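Long-range contacts in Lic12234 (PDB 4TZH), which is of unknown function but belongs to the leucine-rich repeat proteins of a human pathogen and may act as a virulence factor: residues A[36-41]-A[60-65]; A[43-48]-A[66-71]; A[102-107]-A[126-131]; A[118-123]-A[141-146]. All coordinates share one frame; numbering follows the deposited sequence.

Interaction 1 (A[36-41]-A[60-65])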
loop_
_atom_site.group_PDB
_atom_site.type_symbol
_atom_site.label_atom_id
_atom_site.label_comp_id
_atom_site.label_asym_id
_atom_site.label_seq_id
_atom_site.Cartn_x
_atom_site.Cartn_y
_atom_site.Cartn_z
ATOM N N GLU A 36 -0.029 -4.677 -20.550
ATOM C CA GLU A 36 1.118 -4.092 -21.238
ATOM C C GLU A 36 1.944 -3.217 -20.298
ATOM O O GLU A 36 3.077 -2.891 -20.652
ATOM C CB GLU A 36 0.690 -3.326 -22.498
ATOM C CG GLU A 36 0.198 -4.229 -23.620
ATOM C CD GLU A 36 -1.185 -4.833 -23.443
ATOM O OE1 GLU A 36 -2.004 -4.261 -22.684
ATOM O OE2 GLU A 36 -1.448 -5.888 -24.064
ATOM N N ILE A 37 1.421 -2.900 -19.076
ATOM C CA ILE A 37 2.210 -2.185 -18.073
ATOM C C ILE A 37 3.540 -2.937 -17.831
ATOM O O ILE A 37 4.541 -2.292 -17.516
ATOM C CB ILE A 37 1.387 -2.066 -16.739
ATOM C CG1 ILE A 37 2.050 -1.095 -15.732
ATOM C CG2 ILE A 37 1.148 -3.447 -16.039
ATOM C CD1 ILE A 37 1.830 0.355 -16.092
ATOM N N GLU A 38 3.573 -4.289 -17.994
ATOM C CA GLU A 38 4.828 -5.012 -17.749
ATOM C C GLU A 38 5.979 -4.571 -18.653
ATOM O O GLU A 38 7.130 -4.892 -18.347
ATOM C CB GLU A 38 4.626 -6.520 -17.887
ATOM C CG GLU A 38 4.269 -6.950 -19.286
ATOM C CD GLU A 38 4.121 -8.452 -19.419
ATOM O OE1 GLU A 38 4.726 -9.190 -18.609
ATOM O OE2 GLU A 38 3.374 -8.888 -20.321
ATOM N N GLN A 39 5.674 -3.881 -19.767
ATOM C CA GLN A 39 6.758 -3.427 -20.648
ATOM C C GLN A 39 7.584 -2.272 -20.046
ATOM O O GLN A 39 8.702 -2.014 -20.512
ATOM C CB GLN A 39 6.209 -2.996 -22.002
ATOM C CG GLN A 39 5.663 -4.163 -22.810
ATOM C CD GLN A 39 5.103 -3.672 -24.122
ATOM O OE1 GLN A 39 5.730 -2.899 -24.843
ATOM N NE2 GLN A 39 3.916 -4.116 -24.455
ATOM N N LEU A 40 7.041 -1.581 -19.026
ATOM C CA LEU A 40 7.696 -0.407 -18.446
ATOM C C LEU A 40 8.639 -0.857 -17.364
ATOM O O LEU A 40 8.445 -0.579 -16.185
ATOM C CB LEU A 40 6.641 0.589 -17.940
ATOM C CG LEU A 40 5.578 0.989 -18.981
ATOM C CD1 LEU A 40 4.643 2.066 -18.403
ATOM C CD2 LEU A 40 6.233 1.581 -20.242
ATOM N N VAL A 41 9.672 -1.602 -17.782
ATOM C CA VAL A 41 10.542 -2.296 -16.829
ATOM C C VAL A 41 11.281 -1.390 -15.852
ATOM O O VAL A 41 11.625 -1.850 -14.757
ATOM C CB VAL A 41 11.504 -3.231 -17.562
ATOM C CG1 VAL A 41 10.726 -4.324 -18.294
ATOM C CG2 VAL A 41 12.396 -2.455 -18.532
ATOM N N ILE A 60 1.906 -6.886 -12.641
ATOM C CA ILE A 60 2.493 -5.852 -11.785
ATOM C C ILE A 60 3.821 -6.315 -11.190
ATOM O O ILE A 60 4.692 -5.485 -10.937
ATOM C CB ILE A 60 1.483 -5.429 -10.663
ATOM C CG1 ILE A 60 1.824 -4.038 -10.070
ATOM C CG2 ILE A 60 1.370 -6.465 -9.539
ATOM C CD1 ILE A 60 1.284 -2.875 -10.928
ATOM N N GLY A 61 3.974 -7.606 -10.953
ATOM C CA GLY A 61 5.186 -8.106 -10.331
ATOM C C GLY A 61 6.440 -7.964 -11.174
ATOM O O GLY A 61 7.540 -8.139 -10.655
ATOM N N ILE A 62 6.299 -7.628 -12.485
ATOM C CA ILE A 62 7.470 -7.417 -13.348
ATOM C C ILE A 62 8.116 -6.059 -13.044
ATOM O O ILE A 62 9.281 -5.822 -13.403
ATOM C CB ILE A 62 7.038 -7.545 -14.846
ATOM C CG1 ILE A 62 6.428 -8.931 -15.148
ATOM C CG2 ILE A 62 8.172 -7.193 -15.862
ATOM C CD1 ILE A 62 7.355 -10.175 -14.854
ATOM N N LEU A 63 7.343 -5.172 -12.401
ATOM C CA LEU A 63 7.799 -3.812 -12.112
ATOM C C LEU A 63 8.702 -3.792 -10.873
ATOM O O LEU A 63 8.431 -3.064 -9.914
ATOM C CB LEU A 63 6.602 -2.874 -11.957
ATOM C CG LEU A 63 5.590 -2.844 -13.079
ATOM C CD1 LEU A 63 4.456 -1.858 -12.731
ATOM C CD2 LEU A 63 6.240 -2.449 -14.381
ATOM N N LYS A 64 9.790 -4.554 -10.924
ATOM C CA LYS A 64 10.645 -4.725 -9.744
ATOM C C LYS A 64 11.369 -3.464 -9.278
ATOM O O LYS A 64 11.819 -3.453 -8.126
ATOM C CB LYS A 64 11.636 -5.877 -9.951
ATOM C CG LYS A 64 12.729 -5.561 -10.928
ATOM C CD LYS A 64 13.749 -6.707 -10.984
ATOM C CE LYS A 64 15.046 -6.258 -11.606
ATOM N NZ LYS A 64 16.170 -7.184 -11.267
ATOM N N ASN A 65 11.421 -2.397 -10.104
ATOM C CA ASN A 65 12.088 -1.147 -9.705
ATOM C C ASN A 65 11.084 -0.153 -9.096
ATOM O O ASN A 65 11.454 0.958 -8.735
ATOM C CB ASN A 65 12.771 -0.499 -10.914
ATOM C CG ASN A 65 13.806 -1.430 -11.481
ATOM O OD1 ASN A 65 13.715 -1.849 -12.648
ATOM N ND2 ASN A 65 14.686 -1.891 -10.647
HETATM O O HOH W 1 9.887 -1.385 -12.409
HETATM O O HOH W 2 11.419 -4.474 -14.417
#
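Leu63 pushes its two methyl groups against the turn of 36-41, and this is the tight part of the contact. Leu63 CD2 lies 3.4 Å from Leu40 O and 3.6 Å from Ile37 O, so one methyl group packs on two backbone carbonyl oxygens. Leu63 CD1 meets Ile37 CG1 at 3.9 Å, the two side chains crossing at about a right angle. Ile37 turns CG1 anti to its backbone N (chi1 -169°), which sets that carbon against Leu63. Ile37 also touches Leu23 of strand 22-24. The outer part is looser. There Ile62, an exposed residue, lies alongside Glu38 and points the same way, with CB to CB at 4.0 Å. Ile62 CG2 also rests 3.5 Å from Glu38 O. Two waters bridge the segments at this side. One water donates to both Val41 O and Ile62 O, at 2.7 Å each. A second donates to Val41 O and accepts from Asn65 N at 2.9 Å. Each segment has a short 3-10 turn followed by an inverse gamma turn, centred on Leu40 and on Leu63. Such 3-10 turns, stacked from one coil to the next, form the convex side of a leucine-rich repeat solenoid.

Interaction 2 (A[43-48]-A[66-71]). With ZN (zinc ion), chain C.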
loop_
_atom_site.group_PDB
_atom_site.type_symbol
_atom_site.label_atom_id
_atom_site.label_comp_id
_atom_site.label_asym_id
_atom_site.label_seq_id
_atom_site.Cartn_x
_atom_site.Cartn_y
_atom_site.Cartn_z
ATOM N N LEU A 43 10.032 1.448 -14.577
ATOM C CA LEU A 43 9.081 2.287 -13.852
ATOM C C LEU A 43 9.421 2.360 -12.358
ATOM O O LEU A 43 9.586 1.321 -11.694
ATOM C CB LEU A 43 7.684 1.736 -14.054
ATOM C CG LEU A 43 6.563 2.733 -13.772
ATOM C CD1 LEU A 43 6.588 3.891 -14.791
ATOM C CD2 LEU A 43 5.206 2.018 -13.817
ATOM N N GLU A 44 9.420 3.586 -11.813
ATOM C CA GLU A 44 9.670 3.843 -10.401
ATOM C C GLU A 44 8.452 4.324 -9.662
ATOM O O GLU A 44 8.366 4.147 -8.443
ATOM C CB GLU A 44 10.815 4.832 -10.231
ATOM C CG GLU A 44 12.106 4.271 -10.802
ATOM C CD GLU A 44 13.392 4.983 -10.461
ATOM O OE1 GLU A 44 13.328 6.072 -9.847
ATOM O OE2 GLU A 44 14.469 4.442 -10.800
ATOM N N SER A 45 7.503 4.947 -10.373
ATOM C CA SER A 45 6.325 5.465 -9.696
ATOM C C SER A 45 5.119 5.242 -10.591
ATOM O O SER A 45 5.184 5.552 -11.779
ATOM C CB SER A 45 6.515 6.963 -9.491
ATOM O OG SER A 45 5.383 7.517 -8.842
ATOM N N LEU A 46 4.041 4.717 -10.034
ATOM C CA LEU A 46 2.823 4.467 -10.776
ATOM C C LEU A 46 1.678 5.080 -9.987
ATOM O O LEU A 46 1.492 4.740 -8.802
ATOM C CB LEU A 46 2.647 2.948 -10.927
ATOM C CG LEU A 46 1.386 2.470 -11.630
ATOM C CD1 LEU A 46 1.219 3.110 -13.027
ATOM C CD2 LEU A 46 1.367 0.920 -11.741
ATOM N N HIS A 47 0.938 5.992 -10.620
ATOM C CA HIS A 47 -0.212 6.623 -9.967
ATOM C C HIS A 47 -1.471 6.182 -10.701
ATOM O O HIS A 47 -1.539 6.272 -11.933
ATOM C CB HIS A 47 -0.113 8.142 -10.098
ATOM C CG HIS A 47 1.032 8.746 -9.357
ATOM N ND1 HIS A 47 0.873 9.258 -8.100
ATOM C CD2 HIS A 47 2.328 8.906 -9.731
ATOM C CE1 HIS A 47 2.035 9.740 -7.741
ATOM N NE2 HIS A 47 2.957 9.556 -8.689
ATOM N N LEU A 48 -2.407 5.651 -9.950
ATOM C CA LEU A 48 -3.685 5.120 -10.470
ATOM C C LEU A 48 -4.844 5.597 -9.635
ATOM O O LEU A 48 -5.888 4.958 -9.580
ATOM C CB LEU A 48 -3.668 3.584 -10.404
ATOM C CG LEU A 48 -2.564 2.928 -11.228
ATOM C CD1 LEU A 48 -2.387 1.478 -10.840
ATOM C CD2 LEU A 48 -2.827 3.074 -12.727
ATOM N N LEU A 66 9.817 -0.552 -8.988
ATOM C CA LEU A 66 8.826 0.379 -8.487
ATOM C C LEU A 66 9.101 0.784 -7.046
ATOM O O LEU A 66 9.250 -0.091 -6.177
ATOM C CB LEU A 66 7.458 -0.292 -8.551
ATOM C CG LEU A 66 6.249 0.589 -8.663
ATOM C CD1 LEU A 66 6.249 1.429 -9.955
ATOM C CD2 LEU A 66 4.986 -0.236 -8.580
ATOM N N LYS A 67 9.091 2.094 -6.780
ATOM C CA LYS A 67 9.304 2.639 -5.437
ATOM C C LYS A 67 8.013 3.193 -4.864
ATOM O O LYS A 67 7.839 3.201 -3.637
ATOM C CB LYS A 67 10.308 3.788 -5.450
ATOM C CG LYS A 67 11.699 3.373 -5.895
ATOM C CD LYS A 67 12.589 4.641 -5.892
ATOM C CE LYS A 67 13.841 4.440 -5.104
ATOM N NZ LYS A 67 14.833 5.510 -5.408
ATOM N N TYR A 68 7.123 3.685 -5.713
ATOM C CA TYR A 68 5.912 4.336 -5.205
ATOM C C TYR A 68 4.708 3.825 -5.976
ATOM O O TYR A 68 4.767 3.739 -7.204
ATOM C CB TYR A 68 6.012 5.870 -5.395
ATOM C CG TYR A 68 7.337 6.450 -4.982
ATOM C CD1 TYR A 68 7.710 6.489 -3.649
ATOM C CD2 TYR A 68 8.175 7.050 -5.910
ATOM C CE1 TYR A 68 8.927 7.038 -3.256
ATOM C CE2 TYR A 68 9.388 7.616 -5.528
ATOM C CZ TYR A 68 9.751 7.608 -4.202
ATOM O OH TYR A 68 10.956 8.146 -3.801
ATOM N N LEU A 69 3.644 3.471 -5.258
ATOM C CA LEU A 69 2.448 2.967 -5.912
ATOM C C LEU A 69 1.271 3.634 -5.235
ATOM O O LEU A 69 1.048 3.458 -4.015
ATOM C CB LEU A 69 2.384 1.440 -5.740
ATOM C CG LEU A 69 1.178 0.732 -6.338
ATOM C CD1 LEU A 69 1.023 1.048 -7.830
ATOM C CD2 LEU A 69 1.322 -0.780 -6.141
ATOM N N ASP A 70 0.517 4.394 -6.021
ATOM C CA ASP A 70 -0.664 5.109 -5.540
ATOM C C ASP A 70 -1.896 4.497 -6.195
ATOM O O ASP A 70 -2.105 4.701 -7.387
ATOM C CB ASP A 70 -0.552 6.588 -5.885
ATOM C CG ASP A 70 -1.845 7.344 -5.664
ATOM O OD1 ASP A 70 -2.688 6.849 -4.920
ATOM O OD2 ASP A 70 -1.986 8.427 -6.259
ATOM N N ILE A 71 -2.652 3.733 -5.422
ATOM C CA ILE A 71 -3.902 3.122 -5.908
ATOM C C ILE A 71 -5.064 3.617 -5.088
ATOM O O ILE A 71 -6.070 2.938 -4.945
ATOM C CB ILE A 71 -3.929 1.591 -5.889
ATOM C CG1 ILE A 71 -2.519 1.018 -5.869
ATOM C CG2 ILE A 71 -4.800 1.100 -7.050
ATOM C CD1 ILE A 71 -2.454 -0.554 -5.688
HETATM ZN ZN ZN C . -0.773 9.712 -7.047
#
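Glu44 O takes two backbone N-H groups from the other segment. Lys67 N is 2.7 Å from Glu44 O and tilted 26° from its carbonyl plane; Tyr68 N, 3.0 Å from Glu44 O, lies in that plane. The ladder continues in parallel register through Leu46 N to Tyr68 O, Asp70 N to Leu46 O (3.0 Å, nearly straight at 172°) and Leu48 N to Asp70 O. Ser45, His47, Tyr68 and Asp70 point to one face of the sheet. On it His47 ND1 and Asp70 OD2 bind a zinc ion, at 2.0 Å and 1.9 Å. A third ligand atom comes from elsewhere in the structure. The imidazole and carboxylate planes stand 89° apart. The zinc may help hold the imidazole's rotation, while Ser72 OG bonds to Asp70 OD1, the other carboxylate oxygen. Ser45 CB meets the edge of the Tyr68 ring in its plane, and Lys67 CB lies over a face of that ring. Leu46 and Leu69 point to the other face and lie side by side, CD2 to CD1 at 3.9 Å. Leu66 CD1 reaches Leu46 CB at 4.0 Å and also touches Leu43. In this leucine-rich repeat sheet, strand 22-24 flanks 45-47, with Leu23 against Leu43 and Leu46. Strand 91-93 flanks 68-70, with Leu92 against Leu69 and Phe93 against Asp70.

Interaction 3 (A[102-107]-A[126-131])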
loop_
_atom_site.group_PDB
_atom_site.type_symbol
_atom_site.label_atom_id
_atom_site.label_comp_id
_atom_site.label_asym_id
_atom_site.label_seq_id
_atom_site.Cartn_x
_atom_site.Cartn_y
_atom_site.Cartn_z
ATOM N N LEU A 102 -6.247 -7.916 4.158
ATOM C CA LEU A 102 -4.980 -7.712 3.443
ATOM C C LEU A 102 -4.379 -9.093 3.266
ATOM O O LEU A 102 -4.398 -9.885 4.219
ATOM C CB LEU A 102 -3.965 -6.894 4.254
ATOM C CG LEU A 102 -4.118 -5.426 4.396
ATOM C CD1 LEU A 102 -2.943 -4.891 5.207
ATOM C CD2 LEU A 102 -4.123 -4.724 3.015
ATOM N N PRO A 103 -3.803 -9.410 2.090
ATOM C CA PRO A 103 -3.194 -10.738 1.917
ATOM C C PRO A 103 -1.854 -10.845 2.628
ATOM O O PRO A 103 -1.231 -9.815 2.914
ATOM C CB PRO A 103 -3.024 -10.847 0.400
ATOM C CG PRO A 103 -2.846 -9.435 -0.050
ATOM C CD PRO A 103 -3.693 -8.587 0.869
ATOM N N GLU A 104 -1.405 -12.076 2.899
ATOM C CA GLU A 104 -0.120 -12.346 3.543
ATOM C C GLU A 104 1.040 -11.679 2.787
ATOM O O GLU A 104 2.015 -11.282 3.417
ATOM C CB GLU A 104 0.120 -13.868 3.688
ATOM C CG GLU A 104 -0.046 -14.692 2.411
ATOM C CD GLU A 104 -0.769 -16.021 2.554
ATOM O OE1 GLU A 104 -0.630 -16.670 3.616
ATOM O OE2 GLU A 104 -1.481 -16.411 1.601
ATOM N N GLU A 105 0.906 -11.520 1.442
ATOM C CA GLU A 105 1.948 -10.964 0.574
ATOM C C GLU A 105 2.273 -9.518 0.869
ATOM O O GLU A 105 3.352 -9.046 0.497
ATOM C CB GLU A 105 1.607 -11.151 -0.919
ATOM C CG GLU A 105 1.742 -12.599 -1.365
ATOM C CD GLU A 105 0.605 -13.517 -0.973
ATOM O OE1 GLU A 105 -0.505 -13.006 -0.699
ATOM O OE2 GLU A 105 0.823 -14.751 -0.960
ATOM N N ILE A 106 1.362 -8.818 1.566
ATOM C CA ILE A 106 1.664 -7.444 1.967
ATOM C C ILE A 106 2.959 -7.430 2.802
ATOM O O ILE A 106 3.749 -6.487 2.691
ATOM C CB ILE A 106 0.472 -6.782 2.734
ATOM C CG1 ILE A 106 0.619 -5.245 2.715
ATOM C CG2 ILE A 106 0.275 -7.310 4.182
ATOM C CD1 ILE A 106 0.046 -4.627 1.443
ATOM N N GLY A 107 3.164 -8.462 3.606
ATOM C CA GLY A 107 4.329 -8.562 4.465
ATOM C C GLY A 107 5.626 -8.800 3.740
ATOM O O GLY A 107 6.672 -8.808 4.383
ATOM N N PRO A 126 -3.181 -9.059 8.821
ATOM C CA PRO A 126 -2.638 -10.422 8.879
ATOM C C PRO A 126 -1.397 -10.452 9.755
ATOM O O PRO A 126 -0.723 -9.431 9.881
ATOM C CB PRO A 126 -2.286 -10.731 7.414
ATOM C CG PRO A 126 -2.024 -9.397 6.791
ATOM C CD PRO A 126 -2.957 -8.434 7.497
ATOM N N LYS A 127 -1.068 -11.606 10.320
ATOM C CA LYS A 127 0.121 -11.729 11.169
ATOM C C LYS A 127 1.400 -11.315 10.428
ATOM O O LYS A 127 2.325 -10.781 11.045
ATOM C CB LYS A 127 0.248 -13.161 11.735
ATOM C CG LYS A 127 0.375 -14.254 10.679
ATOM C CD LYS A 127 0.213 -15.651 11.298
ATOM C CE LYS A 127 0.335 -16.719 10.230
ATOM N NZ LYS A 127 -0.197 -18.033 10.691
ATOM N N GLU A 128 1.420 -11.511 9.098
ATOM C CA GLU A 128 2.559 -11.197 8.243
ATOM C C GLU A 128 2.852 -9.704 8.178
ATOM O O GLU A 128 3.901 -9.320 7.665
ATOM C CB GLU A 128 2.401 -11.805 6.834
ATOM C CG GLU A 128 2.401 -13.330 6.826
ATOM C CD GLU A 128 1.084 -14.007 7.159
ATOM O OE1 GLU A 128 0.061 -13.301 7.309
ATOM O OE2 GLU A 128 1.068 -15.259 7.231
ATOM N N ILE A 129 1.949 -8.846 8.704
ATOM C CA ILE A 129 2.211 -7.405 8.768
ATOM C C ILE A 129 3.494 -7.117 9.580
ATOM O O ILE A 129 4.203 -6.160 9.285
ATOM C CB ILE A 129 0.982 -6.621 9.321
ATOM C CG1 ILE A 129 1.089 -5.107 9.005
ATOM C CG2 ILE A 129 0.796 -6.825 10.833
ATOM C CD1 ILE A 129 0.658 -4.733 7.664
ATOM N N GLY A 130 3.799 -7.979 10.557
ATOM C CA GLY A 130 4.977 -7.828 11.398
ATOM C C GLY A 130 6.284 -8.050 10.675
ATOM O O GLY A 130 7.348 -7.817 11.254
ATOM N N GLN A 131 6.222 -8.475 9.391
ATOM C CA GLN A 131 7.416 -8.688 8.589
ATOM C C GLN A 131 7.917 -7.393 7.946
ATOM O O GLN A 131 9.003 -7.388 7.351
ATOM C CB GLN A 131 7.154 -9.718 7.478
ATOM C CG GLN A 131 6.865 -11.129 7.997
ATOM C CD GLN A 131 6.318 -12.063 6.946
ATOM O OE1 GLN A 131 6.318 -11.784 5.736
ATOM N NE2 GLN A 131 5.832 -13.213 7.394
HETATM O O HOH W 3 9.165 -7.854 4.374
#
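Pro126 packs CG and CD of its ring on Leu102. Pro126 CG sits 3.5 Å from Leu102 O, and Pro126 CD lies 3.7 Å from Leu102 CB. Ile106 CG2 closes on the same ring from another direction, 4.1 Å from Pro126 CG, its side chain crossing the proline at about a right angle. The ring thus fills a hollow bordered by the Leu102 backbone, its CB and the Ile106 methyl. Deeper in, Ile129 brings CD1 to 4.3 Å from Ile106 CG2. Its chi1 (-163°, CG1 anti to the backbone N) and chi2 (82°) together bring CD1 back toward the first segment although CB starts away from it. In both segments a 3-10 turn follows a proline, Pro103 or Pro126, and the two turns stack on the convex side of the leucine-rich repeat solenoid. The backbones come close at Gly107, whose CA is 3.3 Å from Glu128 O in a CA-H...O contact. On the outer side Glu128 bends at chi2 (82°) and lays its chain against Glu104. Glu128 CD lies 3.6 Å from Glu104 CB, while Glu128 CB rests on Glu104 O. The two carboxylates carry like charges and come within 4.2 Å, Glu104 OE1 to Glu128 OE2. Lys81 lies near Glu104 as a long, weak ion pair, and forms a salt bridge with Glu105.

Interaction 4 (A[118-123]-A[141-146]); sequences NNNQLT and SSNKLT
Asn143 sets CG anti to its carbonyl carbon (chi1 -88°), and chi2 of -83° then turns the amide so that OD1 faces the backbone of 118-123. The side chain runs beside that of Leu122, pointing the same way. These torsions build part of the asparagine ladder of a leucine-rich repeat, in which a buried asparagine of each coil bonds to backbone of its own coil and the one before. Asn143 OD1 accepts from Leu122 N at 3.0 Å, in the plane of the amide and on a lone pair. Its ND2 gives hydrogen bonds to Leu117 O and Leu140 O, so both ends of this buried amide are used. Asn120 repeats the pattern one coil earlier: its ND2 bonds to Leu117 O and Leu94 O, and its OD1 accepts from Leu99 N. Backbone bonds hold the coils together on either side of the asparagine. Asn119 N donates to Ser141 O at 3.0 Å, and Lys144 N to Leu122 O at 2.8 Å. Further along, Leu145 CD2 packs 3.8 Å from Leu122 O, and Thr146 N bonds to Thr123 O at 2.8 Å, nearly straight at 170°. At the other end Asn119 ND2 lies 3.3 Å from Ser142 CB. There a water donates to Asn119 OD1 and to Ser142 OG at 3.1 Å, while Ser142 OG is also bonded to Asp165 OD2.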
loop_
_atom_site.group_PDB
_atom_site.type_symbol
_atom_site.label_atom_id
_atom_site.label_comp_id
_atom_site.label_asym_id
_atom_site.label_seq_id
_atom_site.Cartn_x
_atom_site.Cartn_y
_atom_site.Cartn_z
ATOM N N ASN A 118 -6.168 4.114 5.073
ATOM C CA ASN A 118 -7.346 4.847 5.573
ATOM C C ASN A 118 -8.561 4.555 4.701
ATOM O O ASN A 118 -8.425 4.358 3.499
ATOM C CB ASN A 118 -7.138 6.355 5.508
ATOM C CG ASN A 118 -5.772 6.832 5.907
ATOM O OD1 ASN A 118 -4.740 6.358 5.394
ATOM N ND2 ASN A 118 -5.763 7.906 6.687
ATOM N N ASN A 119 -9.760 4.616 5.292
ATOM C CA ASN A 119 -10.991 4.477 4.523
ATOM C C ASN A 119 -11.083 3.211 3.704
ATOM O O ASN A 119 -11.291 3.250 2.479
ATOM C CB ASN A 119 -11.205 5.733 3.643
ATOM C CG ASN A 119 -11.259 7.006 4.437
ATOM O OD1 ASN A 119 -10.338 7.819 4.407
ATOM N ND2 ASN A 119 -12.319 7.178 5.192
ATOM N N ASN A 120 -10.957 2.089 4.392
ATOM C CA ASN A 120 -11.177 0.741 3.867
ATOM C C ASN A 120 -12.119 0.063 4.866
ATOM O O ASN A 120 -12.734 0.757 5.701
ATOM C CB ASN A 120 -9.866 -0.024 3.659
ATOM C CG ASN A 120 -9.231 0.359 2.350
ATOM O OD1 ASN A 120 -9.658 -0.126 1.294
ATOM N ND2 ASN A 120 -8.212 1.201 2.391
ATOM N N GLN A 121 -12.343 -1.248 4.729
ATOM C CA GLN A 121 -13.254 -1.899 5.658
ATOM C C GLN A 121 -12.528 -3.031 6.392
ATOM O O GLN A 121 -13.088 -4.110 6.634
ATOM C CB GLN A 121 -14.493 -2.388 4.870
ATOM C CG GLN A 121 -15.215 -1.255 4.123
ATOM C CD GLN A 121 -14.583 -1.017 2.772
ATOM O OE1 GLN A 121 -14.193 -1.965 2.090
ATOM N NE2 GLN A 121 -14.386 0.249 2.391
ATOM N N LEU A 122 -11.250 -2.804 6.732
ATOM C CA LEU A 122 -10.457 -3.851 7.367
ATOM C C LEU A 122 -10.962 -4.166 8.753
ATOM O O LEU A 122 -11.306 -3.267 9.513
ATOM C CB LEU A 122 -8.990 -3.457 7.466
ATOM C CG LEU A 122 -8.260 -3.262 6.128
ATOM C CD1 LEU A 122 -6.930 -2.498 6.364
ATOM C CD2 LEU A 122 -8.002 -4.595 5.439
ATOM N N THR A 123 -10.978 -5.446 9.091
ATOM C CA THR A 123 -11.397 -5.888 10.410
ATOM C C THR A 123 -10.196 -6.238 11.254
ATOM O O THR A 123 -10.281 -6.210 12.475
ATOM C CB THR A 123 -12.437 -7.020 10.352
ATOM O OG1 THR A 123 -11.817 -8.152 9.740
ATOM C CG2 THR A 123 -13.678 -6.609 9.589
ATOM N N SER A 141 -6.827 4.695 9.717
ATOM C CA SER A 141 -7.999 5.411 10.178
ATOM C C SER A 141 -9.221 5.078 9.360
ATOM O O SER A 141 -9.108 4.709 8.184
ATOM C CB SER A 141 -7.774 6.912 10.188
ATOM O OG SER A 141 -7.379 7.376 8.907
ATOM N N SER A 142 -10.400 5.173 9.982
ATOM C CA SER A 142 -11.646 4.884 9.279
ATOM C C SER A 142 -11.677 3.530 8.620
ATOM O O SER A 142 -11.887 3.413 7.414
ATOM C CB SER A 142 -11.972 5.989 8.279
ATOM O OG SER A 142 -12.095 7.234 8.947
ATOM N N ASN A 143 -11.507 2.494 9.422
ATOM C CA ASN A 143 -11.639 1.104 8.991
ATOM C C ASN A 143 -12.704 0.463 9.885
ATOM O O ASN A 143 -13.518 1.182 10.471
ATOM C CB ASN A 143 -10.294 0.388 9.030
ATOM C CG ASN A 143 -9.570 0.569 7.713
ATOM O OD1 ASN A 143 -9.835 -0.163 6.766
ATOM N ND2 ASN A 143 -8.722 1.583 7.586
ATOM N N LYS A 144 -12.745 -0.867 9.957
ATOM C CA LYS A 144 -13.765 -1.558 10.762
ATOM C C LYS A 144 -13.040 -2.509 11.716
ATOM O O LYS A 144 -13.479 -3.640 11.969
ATOM C CB LYS A 144 -14.732 -2.307 9.815
ATOM C CG LYS A 144 -15.510 -1.383 8.862
ATOM C CD LYS A 144 -16.606 -0.566 9.551
ATOM C CE LYS A 144 -17.143 0.512 8.637
ATOM N NZ LYS A 144 -18.021 1.464 9.366
ATOM N N LEU A 145 -11.897 -2.058 12.242
ATOM C CA LEU A 145 -11.009 -2.889 13.041
ATOM C C LEU A 145 -11.644 -3.435 14.271
ATOM O O LEU A 145 -12.343 -2.712 14.976
ATOM C CB LEU A 145 -9.745 -2.147 13.457
ATOM C CG LEU A 145 -8.812 -1.758 12.329
ATOM C CD1 LEU A 145 -7.710 -0.879 12.876
ATOM C CD2 LEU A 145 -8.215 -2.979 11.635
ATOM N N THR A 146 -11.448 -4.732 14.507
ATOM C CA THR A 146 -11.951 -5.372 15.721
ATOM C C THR A 146 -10.816 -5.930 16.550
ATOM O O THR A 146 -11.005 -6.187 17.752
ATOM C CB THR A 146 -13.031 -6.437 15.462
ATOM O OG1 THR A 146 -12.514 -7.423 14.569
ATOM C CG2 THR A 146 -14.324 -5.846 14.947
HETATM O O HOH W 4 -9.629 8.480 7.492
#

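How the interactions relate
All four contacts join successive coils of one leucine-rich repeat solenoid. Interactions 1 and 2 touch and have centres 11 Å apart: Leu63 CD1 packs on Leu43 CD2 at 4.1 Å, and Ile60 CD1 on Leu46 CD2 at 3.9 Å. The convex turns thus meet the strands through the apolar core. Interactions 3 and 4 meet at Leu102 N and Leu122 CD2, 4.0 Å apart, with centres 16 Å apart. Interactions 1 and 3 show 3-10 turns stacking at two places about 22 Å apart, centre to centre. Interaction 2 holds the His47 and Asp70 zinc site; the centre of interaction 4 is about 23 Å from that of interaction 2, across the chain's centre.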